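Local atomic coordinates of AP-4 complex accessory subunit Tepsin (Equus caballus, PDB entry 5WF2), a protein that probably associates with the adapter-like complex AP-4 and so may take part in vesicular protein trafficking at the trans-Golgi network. Residues Q25-L30 / C59-E64; T33-S38 / E64-H69; T73-Q78 / G116-K121; A84-G89 / T123-H128. All coordinates share one frame; numbering follows the deposited sequence. Where two conformers were deposited one is given.

Interaction 1: residues Q25-L30 / C59-E64; sequences QQELSL and CEAVLE
E27 and L30 on helix 25-35 meet A61 and V62 on helix 59-68, within the all-helical VHS/ENTH-like domain of tepsin. The two short helical segments cross at -49°, with their axes 9.1 Å apart at the closest point. The nearest pair is aliphatic: E27 CG lies 3.6 Å from V62 CG2, and E27 CB also touches this methyl, the two side chains crossing at about a right angle. The methyl of A61 adds a looser touch on the same E27 CG, and L30 CD2 reaches V62 CG2 at 4.3 Å. In this helical layer F50 of helix 44-56 touches both L30 and V62, so the branched aliphatic residues suit a position walled in by three helices. E27 is a glutamate in largely buried surroundings, and its shape explains how that is tolerated. The chain bends at its second torsion (chi2 82°), leaving the methylenes against V62 while the carboxylate turns to the start of helix 59-68, where OE2 accepts a hydrogen bond from N58 N. The amide end of the neighbouring helix would probably favour that negative charge. N58 OD1 in turn accepts from A61 N, tying the same helix start to its own first turn.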
# COMPACT_ATOMS: atom_id res chain seq x y z
N GLN A 25 16.30 -3.83 -1.88
CA GLN A 25 16.52 -3.54 -0.47
C GLN A 25 16.12 -2.10 -0.12
O GLN A 25 15.64 -1.83 0.98
CB GLN A 25 17.98 -3.82 -0.08
CG GLN A 25 18.26 -3.50 1.40
CD GLN A 25 17.32 -4.24 2.38
OE1 GLN A 25 16.65 -3.61 3.24
NE2 GLN A 25 17.26 -5.59 2.26
N GLN A 26 16.32 -1.16 -1.04
CA GLN A 26 15.91 0.21 -0.76
C GLN A 26 14.39 0.29 -0.66
O GLN A 26 13.84 1.04 0.16
CB GLN A 26 16.40 1.15 -1.85
CG GLN A 26 17.93 1.28 -1.94
CD GLN A 26 18.37 2.09 -3.17
OE1 GLN A 26 17.84 1.91 -4.26
NE2 GLN A 26 19.35 2.98 -3.00
N GLU A 27 13.71 -0.45 -1.52
CA GLU A 27 12.25 -0.47 -1.46
C GLU A 27 11.78 -1.08 -0.15
O GLU A 27 10.84 -0.57 0.47
CB GLU A 27 11.72 -1.19 -2.71
CG GLU A 27 11.92 -0.42 -4.01
CD GLU A 27 13.31 -0.55 -4.67
OE1 GLU A 27 14.18 -1.29 -4.17
OE2 GLU A 27 13.53 0.11 -5.71
N LEU A 28 12.43 -2.14 0.31
CA LEU A 28 12.03 -2.75 1.57
C LEU A 28 12.22 -1.80 2.74
O LEU A 28 11.33 -1.65 3.58
CB LEU A 28 12.80 -4.04 1.80
CG LEU A 28 12.49 -4.70 3.16
CD1 LEU A 28 11.00 -5.05 3.33
CD2 LEU A 28 13.32 -5.94 3.33
N SER A 29 13.36 -1.13 2.80
CA SER A 29 13.59 -0.14 3.85
C SER A 29 12.51 0.92 3.85
O SER A 29 12.06 1.35 4.92
CB SER A 29 14.95 0.53 3.67
OG SER A 29 15.99 -0.44 3.61
N LEU A 30 12.10 1.38 2.65
CA LEU A 30 11.05 2.40 2.57
C LEU A 30 9.75 1.90 3.16
O LEU A 30 9.08 2.60 3.93
CB LEU A 30 10.84 2.84 1.11
CG LEU A 30 9.76 3.92 0.96
CD1 LEU A 30 10.16 5.23 1.66
CD2 LEU A 30 9.42 4.16 -0.52
N CYS A 59 8.57 1.65 -8.18
CA CYS A 59 7.22 1.71 -7.63
C CYS A 59 6.54 0.35 -7.53
O CYS A 59 5.93 0.03 -6.51
CB CYS A 59 6.35 2.65 -8.47
SG CYS A 59 6.47 4.39 -8.00
N GLU A 60 6.66 -0.46 -8.58
CA GLU A 60 6.01 -1.76 -8.57
C GLU A 60 6.55 -2.63 -7.45
O GLU A 60 5.79 -3.30 -6.74
CB GLU A 60 6.17 -2.45 -9.94
CG GLU A 60 5.60 -3.81 -9.91
CD GLU A 60 5.51 -4.47 -11.27
OE1 GLU A 60 5.88 -3.83 -12.29
OE2 GLU A 60 5.08 -5.65 -11.27
N ALA A 61 7.87 -2.62 -7.24
CA ALA A 61 8.43 -3.41 -6.16
C ALA A 61 7.97 -2.91 -4.80
O ALA A 61 7.68 -3.70 -3.91
CB ALA A 61 9.96 -3.40 -6.25
N VAL A 62 7.89 -1.59 -4.62
CA VAL A 62 7.32 -1.02 -3.39
C VAL A 62 5.91 -1.55 -3.14
O VAL A 62 5.55 -1.94 -2.02
CB VAL A 62 7.31 0.52 -3.47
CG1 VAL A 62 6.50 1.09 -2.30
CG2 VAL A 62 8.72 1.09 -3.45
N LEU A 63 5.07 -1.53 -4.18
CA LEU A 63 3.71 -2.02 -4.04
C LEU A 63 3.69 -3.52 -3.72
O LEU A 63 2.91 -3.96 -2.88
CB LEU A 63 2.93 -1.71 -5.33
CG LEU A 63 1.39 -1.75 -5.31
CD1 LEU A 63 0.87 -0.81 -4.26
CD2 LEU A 63 0.79 -1.38 -6.67
N GLU A 64 4.53 -4.31 -4.37
CA GLU A 64 4.54 -5.72 -4.00
C GLU A 64 4.97 -5.90 -2.55
O GLU A 64 4.45 -6.80 -1.86
CB GLU A 64 5.42 -6.51 -4.96
CG GLU A 64 4.87 -6.63 -6.38
CD GLU A 64 3.72 -7.61 -6.51
OE1 GLU A 64 3.55 -8.48 -5.62
OE2 GLU A 64 3.00 -7.52 -7.53

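Interaction 2: residues T33-S38 / E64-H69; sequences TVTRGS and ELLICH
L66 of helix 59-68 presents one methyl, CD2, to two neighbours on the end of helix 25-35: V34 CG1 and T35 CG2 each lie 4.4 Å from it. This is the densely surrounded part of the contact. V31, A84 and V85 also touch L66, so a long branched side chain is well placed to fill the junction of three helices. T35 suits the boundary because it is half methyl and half hydroxyl. With OG1 set between the backbone N and the carbonyl carbon (chi1 60°), CG2 is directed to L66 while the hydroxyl is hydrogen-bonded to V31 O, one turn back.

Toward the outside the contact thins. The only approach there is T35 OG1 to H69 CD2, 3.9 Å, met obliquely as the two side chains cross at about a right angle. The imidazole is held from its own helix: H69 ND1 donates to L65 O at 2.9 Å, nearly straight at 168° and in the ring plane, while H69 N reaches the same oxygen from the opposite face of the carbonyl plane. An alanine here is likely to leave L65 O with the backbone donor alone and to open a gap beside T35 OG1. Beyond T35 the chain runs into exposed residues, and G37 adopts backbone angles that call for glycine. Through L66 and T35 the C-terminal ends of helices 25-35 and 59-68 close over helix 75-89, as in the all-helical superhelix of VHS and ENTH domains.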
# COMPACT_ATOMS: atom_id res chain seq x y z
N THR A 33 9.87 1.63 6.85
CA THR A 33 9.73 2.94 7.47
C THR A 33 8.28 3.38 7.51
O THR A 33 7.76 3.78 8.56
CB THR A 33 10.58 3.98 6.71
OG1 THR A 33 11.95 3.84 7.06
CG2 THR A 33 10.15 5.42 7.02
N VAL A 34 7.60 3.32 6.37
CA VAL A 34 6.28 3.93 6.31
C VAL A 34 5.28 3.17 7.16
O VAL A 34 4.29 3.76 7.63
CB VAL A 34 5.82 4.05 4.85
CG1 VAL A 34 5.40 2.72 4.31
CG2 VAL A 34 4.72 5.06 4.77
N THR A 35 5.50 1.87 7.38
CA THR A 35 4.54 1.06 8.12
C THR A 35 4.80 1.00 9.62
O THR A 35 3.94 0.50 10.34
CB THR A 35 4.47 -0.39 7.60
OG1 THR A 35 5.73 -1.06 7.69
CG2 THR A 35 3.97 -0.44 6.17
N ARG A 36 5.92 1.49 10.10
CA ARG A 36 6.13 1.48 11.55
C ARG A 36 5.55 2.75 12.14
O ARG A 36 5.55 3.82 11.51
CB ARG A 36 7.62 1.33 11.89
CG ARG A 36 8.49 2.59 11.70
CD ARG A 36 9.88 2.44 12.35
NE ARG A 36 10.55 1.20 11.93
CZ ARG A 36 11.53 1.12 11.03
NH1 ARG A 36 12.00 2.21 10.41
NH2 ARG A 36 12.05 -0.07 10.74
N GLY A 37 5.04 2.64 13.34
CA GLY A 37 4.40 3.78 13.98
C GLY A 37 3.13 3.33 14.67
O GLY A 37 2.57 2.27 14.38
N SER A 38 2.67 4.16 15.59
CA SER A 38 1.56 3.79 16.45
C SER A 38 0.22 4.32 15.96
O SER A 38 -0.82 3.88 16.47
CB SER A 38 1.82 4.32 17.86
OG SER A 38 2.29 5.66 17.78
N GLU A 64 4.53 -4.31 -4.37
CA GLU A 64 4.54 -5.72 -4.00
C GLU A 64 4.97 -5.90 -2.55
O GLU A 64 4.45 -6.80 -1.86
CB GLU A 64 5.42 -6.51 -4.96
CG GLU A 64 4.87 -6.63 -6.38
CD GLU A 64 3.72 -7.61 -6.51
OE1 GLU A 64 3.55 -8.48 -5.62
OE2 GLU A 64 3.00 -7.52 -7.53
N LEU A 65 5.86 -5.05 -2.03
CA LEU A 65 6.28 -5.18 -0.64
C LEU A 65 5.20 -4.68 0.31
O LEU A 65 4.99 -5.26 1.39
CB LEU A 65 7.61 -4.45 -0.43
CG LEU A 65 8.76 -5.17 -1.14
CD1 LEU A 65 9.97 -4.30 -1.32
CD2 LEU A 65 9.12 -6.35 -0.40
N LEU A 66 4.46 -3.66 -0.09
CA LEU A 66 3.32 -3.24 0.71
C LEU A 66 2.30 -4.35 0.79
O LEU A 66 1.74 -4.61 1.84
CB LEU A 66 2.68 -1.98 0.12
CG LEU A 66 3.44 -0.68 0.34
CD1 LEU A 66 2.90 0.38 -0.60
CD2 LEU A 66 3.34 -0.25 1.80
N ILE A 67 2.05 -5.03 -0.33
CA ILE A 67 1.09 -6.13 -0.31
C ILE A 67 1.56 -7.21 0.66
O ILE A 67 0.76 -7.77 1.40
CB ILE A 67 0.87 -6.69 -1.73
CG1 ILE A 67 0.18 -5.62 -2.59
CG2 ILE A 67 0.01 -7.98 -1.66
CD1 ILE A 67 0.09 -5.91 -4.07
N CYS A 68 2.86 -7.50 0.68
CA CYS A 68 3.39 -8.44 1.66
C CYS A 68 3.03 -8.03 3.08
O CYS A 68 2.64 -8.87 3.89
CB CYS A 68 4.91 -8.58 1.49
SG CYS A 68 5.34 -9.44 0.00
N HIS A 69 3.14 -6.74 3.40
CA HIS A 69 2.79 -6.29 4.73
C HIS A 69 1.30 -6.26 5.01
O HIS A 69 0.91 -5.87 6.12
CB HIS A 69 3.38 -4.90 4.99
CG HIS A 69 4.86 -4.92 5.23
ND1 HIS A 69 5.78 -5.15 4.23
CD2 HIS A 69 5.57 -4.76 6.36
CE1 HIS A 69 6.99 -5.12 4.73
NE2 HIS A 69 6.90 -4.89 6.03

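Interaction 3: residues T73-Q78 / G116-K121; sequences TSECVQ and GPVTNK
The first turns of helices 75-89 and 117-132 stand side by side, with the CA atoms of Q78 and V118 separated by 6.8 Å. V118 is the centre of the contact, pointing into the angle between E75 and Q78. Its CG2 lies 4.0 Å from E75 CG and 3.7 Å from Q78 OE1, while CG1 lies 3.8 Å from that same oxygen, so both methyls rest on the amide end of Q78. The two side chains cross at about a right angle, whereas E75 and V118 run past each other in opposite directions. The amide's other end is held, NE2 donating to L70 O, which helps fix its plane. E75, extended from a CG anti to the backbone N (chi1 -176°), carries OE2 to 3.7 Å from P117 CD at the exposed edge. Replacing V118 by a serine would probably leave the Q78 amide and E75 CG without the methyls now packed on them, opening a gap there. S74 OG caps its helix by accepting from V77 N at 3.3 Å and 171°, and G116, at the N-cap position, has backbone angles that call for glycine. P117 follows in the first turn, where a proline costs no helical hydrogen bond. Helices running the same way with helix 96-111 between them in sequence are characteristic of the stacked right-handed helical arrays of VHS and ENTH domains.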
# COMPACT_ATOMS: atom_id res chain seq x y z
N THR A 73 0.63 -9.52 9.73
CA THR A 73 1.06 -8.41 10.56
C THR A 73 -0.07 -8.04 11.51
O THR A 73 -1.08 -8.75 11.62
CB THR A 73 1.46 -7.20 9.69
OG1 THR A 73 0.33 -6.73 8.94
CG2 THR A 73 2.56 -7.57 8.70
N SER A 74 0.11 -6.93 12.21
CA SER A 74 -0.88 -6.36 13.09
C SER A 74 -1.85 -5.44 12.34
O SER A 74 -1.63 -5.05 11.20
CB SER A 74 -0.18 -5.55 14.17
OG SER A 74 0.23 -4.31 13.61
N GLU A 75 -2.90 -5.04 13.05
CA GLU A 75 -3.90 -4.16 12.47
C GLU A 75 -3.30 -2.81 12.10
O GLU A 75 -3.65 -2.24 11.06
CB GLU A 75 -5.06 -3.99 13.46
CG GLU A 75 -6.21 -3.18 12.95
CD GLU A 75 -7.29 -2.97 13.99
OE1 GLU A 75 -7.01 -2.30 15.00
OE2 GLU A 75 -8.42 -3.49 13.79
N CYS A 76 -2.40 -2.27 12.94
CA CYS A 76 -1.86 -0.94 12.66
C CYS A 76 -0.95 -0.98 11.44
O CYS A 76 -0.97 -0.07 10.61
CB CYS A 76 -1.11 -0.37 13.87
SG CYS A 76 -0.81 1.39 13.75
N VAL A 77 -0.15 -2.03 11.30
CA VAL A 77 0.72 -2.11 10.13
C VAL A 77 -0.13 -2.26 8.86
O VAL A 77 0.17 -1.64 7.84
CB VAL A 77 1.73 -3.26 10.28
CG1 VAL A 77 2.38 -3.60 8.95
CG2 VAL A 77 2.82 -2.88 11.31
N GLN A 78 -1.20 -3.05 8.93
CA GLN A 78 -2.09 -3.18 7.77
C GLN A 78 -2.70 -1.84 7.40
O GLN A 78 -2.79 -1.51 6.22
CB GLN A 78 -3.20 -4.18 8.06
CG GLN A 78 -2.78 -5.65 8.08
CD GLN A 78 -3.97 -6.55 8.29
OE1 GLN A 78 -4.79 -6.32 9.18
NE2 GLN A 78 -4.09 -7.58 7.46
N GLY A 116 -14.72 -3.78 10.25
CA GLY A 116 -13.66 -3.23 11.06
C GLY A 116 -12.81 -2.29 10.22
O GLY A 116 -13.05 -2.13 9.02
N PRO A 117 -11.79 -1.67 10.82
CA PRO A 117 -11.03 -0.62 10.11
C PRO A 117 -10.34 -1.08 8.83
O PRO A 117 -10.36 -0.36 7.81
CB PRO A 117 -10.00 -0.18 11.16
CG PRO A 117 -10.54 -0.63 12.48
CD PRO A 117 -11.32 -1.88 12.20
N VAL A 118 -9.65 -2.22 8.88
CA VAL A 118 -8.90 -2.70 7.73
C VAL A 118 -9.85 -3.10 6.62
O VAL A 118 -9.65 -2.75 5.45
CB VAL A 118 -7.97 -3.85 8.14
CG1 VAL A 118 -7.34 -4.57 6.92
CG2 VAL A 118 -6.88 -3.33 9.04
N THR A 119 -10.93 -3.81 6.96
CA THR A 119 -11.92 -4.19 5.97
C THR A 119 -12.52 -2.95 5.30
O THR A 119 -12.66 -2.88 4.07
CB THR A 119 -13.03 -5.05 6.63
OG1 THR A 119 -12.48 -6.31 7.06
CG2 THR A 119 -14.14 -5.32 5.63
N ASN A 120 -12.88 -1.96 6.11
CA ASN A 120 -13.49 -0.75 5.58
C ASN A 120 -12.52 -0.02 4.67
O ASN A 120 -12.88 0.42 3.57
CB ASN A 120 -13.94 0.16 6.73
CG ASN A 120 -14.59 1.47 6.23
OD1 ASN A 120 -14.10 2.58 6.51
ND2 ASN A 120 -15.69 1.33 5.49
N LYS A 121 -11.29 0.14 5.12
CA LYS A 121 -10.33 0.92 4.34
C LYS A 121 -9.97 0.20 3.05
O LYS A 121 -9.83 0.84 1.99
CB LYS A 121 -9.09 1.21 5.18
CG LYS A 121 -8.11 2.22 4.51
CD LYS A 121 -6.93 2.66 5.42
CE LYS A 121 -6.61 4.15 5.22
NZ LYS A 121 -6.63 4.47 3.77

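Interaction 4: residues A84-G89 / T123-H128; sequences AVASLG and TKILRH
I125 of helix 117-132 reaches toward helix 75-89 and touches two consecutive residues there, V85 and A86. Its two branches divide the work. CD1 lies 4.1 Å from A86 CB, with CG1 at the same distance from that methyl, while CG2 comes within 4.3 Å of V85 CG1. The side chain gets there with CG1 beside the backbone N and anti to the carbonyl carbon (chi1 -66°), which leaves CG2 anti to the backbone N, beside the carbonyl carbon, where it meets V85. A beta-branched isoleucine suits this site because it can meet two neighbours at once, and alanine at A86 lets the helices come close: the CA atoms of A86 and I125 are 6.3 Å apart. Every group that meets here is aliphatic, so the contact rests on van der Waals packing alone.

One shell out, the positions are set by the neighbouring helices. V85 is also touched by L66 of helix 59-68, and I125 by L107 of helix 96-111, so both neighbouring helices border the pair. Next to them A84 meets L66 and F50, carrying the apolar layer on toward helix 44-56. Within helix 75-89 the last turn holds by an ordinary backbone bond, G89 N to V85 O at 2.8 Å. At the end of this helix, G89 O accepts from Q96 NE2, which ties it to the start of helix 96-111. R127, on the exposed side of helix 117-132, forms a salt bridge with E130. With L107 set against I125, helices 75-89 and 117-132 run in the same direction, as in the right-handed superhelix of the VHS/ENTH family.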
# COMPACT_ATOMS: atom_id res chain seq x y z
N ALA A 84 -0.50 3.75 2.51
CA ALA A 84 0.56 3.95 1.54
C ALA A 84 0.10 3.56 0.14
O ALA A 84 0.43 4.25 -0.82
CB ALA A 84 1.81 3.17 1.93
N VAL A 85 -0.66 2.46 0.03
CA VAL A 85 -1.28 2.06 -1.23
C VAL A 85 -2.18 3.16 -1.76
O VAL A 85 -2.11 3.53 -2.93
CB VAL A 85 -2.05 0.74 -1.06
CG1 VAL A 85 -2.89 0.42 -2.33
CG2 VAL A 85 -1.14 -0.43 -0.74
N ALA A 86 -3.05 3.71 -0.90
CA ALA A 86 -3.93 4.80 -1.32
C ALA A 86 -3.14 6.01 -1.80
O ALA A 86 -3.47 6.60 -2.83
CB ALA A 86 -4.87 5.18 -0.17
N SER A 87 -2.10 6.40 -1.05
CA SER A 87 -1.29 7.55 -1.44
C SER A 87 -0.67 7.34 -2.80
O SER A 87 -0.74 8.22 -3.66
CB SER A 87 -0.22 7.84 -0.39
OG SER A 87 -0.82 8.35 0.80
N LEU A 88 -0.01 6.20 -3.01
CA LEU A 88 0.57 5.91 -4.31
C LEU A 88 -0.50 5.86 -5.39
O LEU A 88 -0.27 6.33 -6.51
CB LEU A 88 1.33 4.59 -4.24
CG LEU A 88 2.15 4.14 -5.43
CD1 LEU A 88 3.13 5.22 -5.87
CD2 LEU A 88 2.90 2.92 -4.95
N GLY A 89 -1.69 5.35 -5.08
CA GLY A 89 -2.75 5.32 -6.07
C GLY A 89 -3.20 6.69 -6.51
O GLY A 89 -3.68 6.88 -7.63
N THR A 123 -11.89 -1.77 1.40
CA THR A 123 -13.04 -1.67 0.52
C THR A 123 -13.05 -0.32 -0.20
O THR A 123 -13.26 -0.27 -1.42
CB THR A 123 -14.34 -1.89 1.30
OG1 THR A 123 -14.35 -3.20 1.89
CG2 THR A 123 -15.53 -1.76 0.38
N LYS A 124 -12.79 0.78 0.53
CA LYS A 124 -12.85 2.11 -0.09
C LYS A 124 -11.77 2.27 -1.14
O LYS A 124 -12.00 2.85 -2.20
CB LYS A 124 -12.71 3.22 0.96
CG LYS A 124 -13.67 3.09 2.09
CD LYS A 124 -14.03 4.42 2.76
CE LYS A 124 -12.89 5.05 3.50
NZ LYS A 124 -13.42 6.12 4.46
N ILE A 125 -10.58 1.73 -0.87
CA ILE A 125 -9.49 1.80 -1.84
C ILE A 125 -9.87 1.01 -3.09
O ILE A 125 -9.65 1.46 -4.22
CB ILE A 125 -8.19 1.26 -1.24
CG1 ILE A 125 -7.69 2.16 -0.11
CG2 ILE A 125 -7.14 1.17 -2.29
CD1 ILE A 125 -6.58 1.62 0.73
N LEU A 126 -10.37 -0.20 -2.90
CA LEU A 126 -10.73 -1.05 -4.03
C LEU A 126 -11.81 -0.39 -4.86
O LEU A 126 -11.73 -0.36 -6.09
CB LEU A 126 -11.18 -2.41 -3.52
CG LEU A 126 -11.59 -3.46 -4.56
CD1 LEU A 126 -10.49 -3.66 -5.55
CD2 LEU A 126 -11.91 -4.78 -3.85
N ARG A 127 -12.84 0.16 -4.20
CA ARG A 127 -13.93 0.80 -4.94
C ARG A 127 -13.45 2.03 -5.71
O ARG A 127 -13.92 2.30 -6.81
CB ARG A 127 -15.07 1.19 -4.00
CG ARG A 127 -15.80 -0.01 -3.34
CD ARG A 127 -16.72 -0.79 -4.26
NE ARG A 127 -16.03 -1.93 -4.84
CZ ARG A 127 -15.89 -3.12 -4.26
NH1 ARG A 127 -16.41 -3.34 -3.05
NH2 ARG A 127 -15.22 -4.08 -4.89
N HIS A 128 -12.48 2.74 -5.17
CA HIS A 128 -11.91 3.90 -5.84
C HIS A 128 -11.15 3.48 -7.10
O HIS A 128 -11.36 4.04 -8.19
CB HIS A 128 -11.02 4.65 -4.88
CG HIS A 128 -10.47 5.91 -5.44
ND1 HIS A 128 -11.20 7.08 -5.51
CD2 HIS A 128 -9.30 6.16 -6.06
CE1 HIS A 128 -10.46 8.02 -6.08
NE2 HIS A 128 -9.31 7.48 -6.44

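In the fold
Interactions 1 and 2 hold the same two helices, 25-35 and 59-68, at successive levels, their centres about 10 Å apart; interactions 3 and 4 do likewise for helices 75-89 and 117-132. Interactions 1, 2 and 4 are buried, whereas interaction 3 lies at the surface, and their chemistry follows. Interaction 4 is wholly aliphatic, interaction 1 admits a glutamate whose charge is turned away, interaction 2 grades into a hydroxyl and an imidazole, and interaction 3 leans valine and proline on polar chains. Helix 59-68 bridges the pairs: L66 CD1 packs on V85 CG2 at 4.1 Å, and L66 CD2 on A84 CB at 3.8 Å.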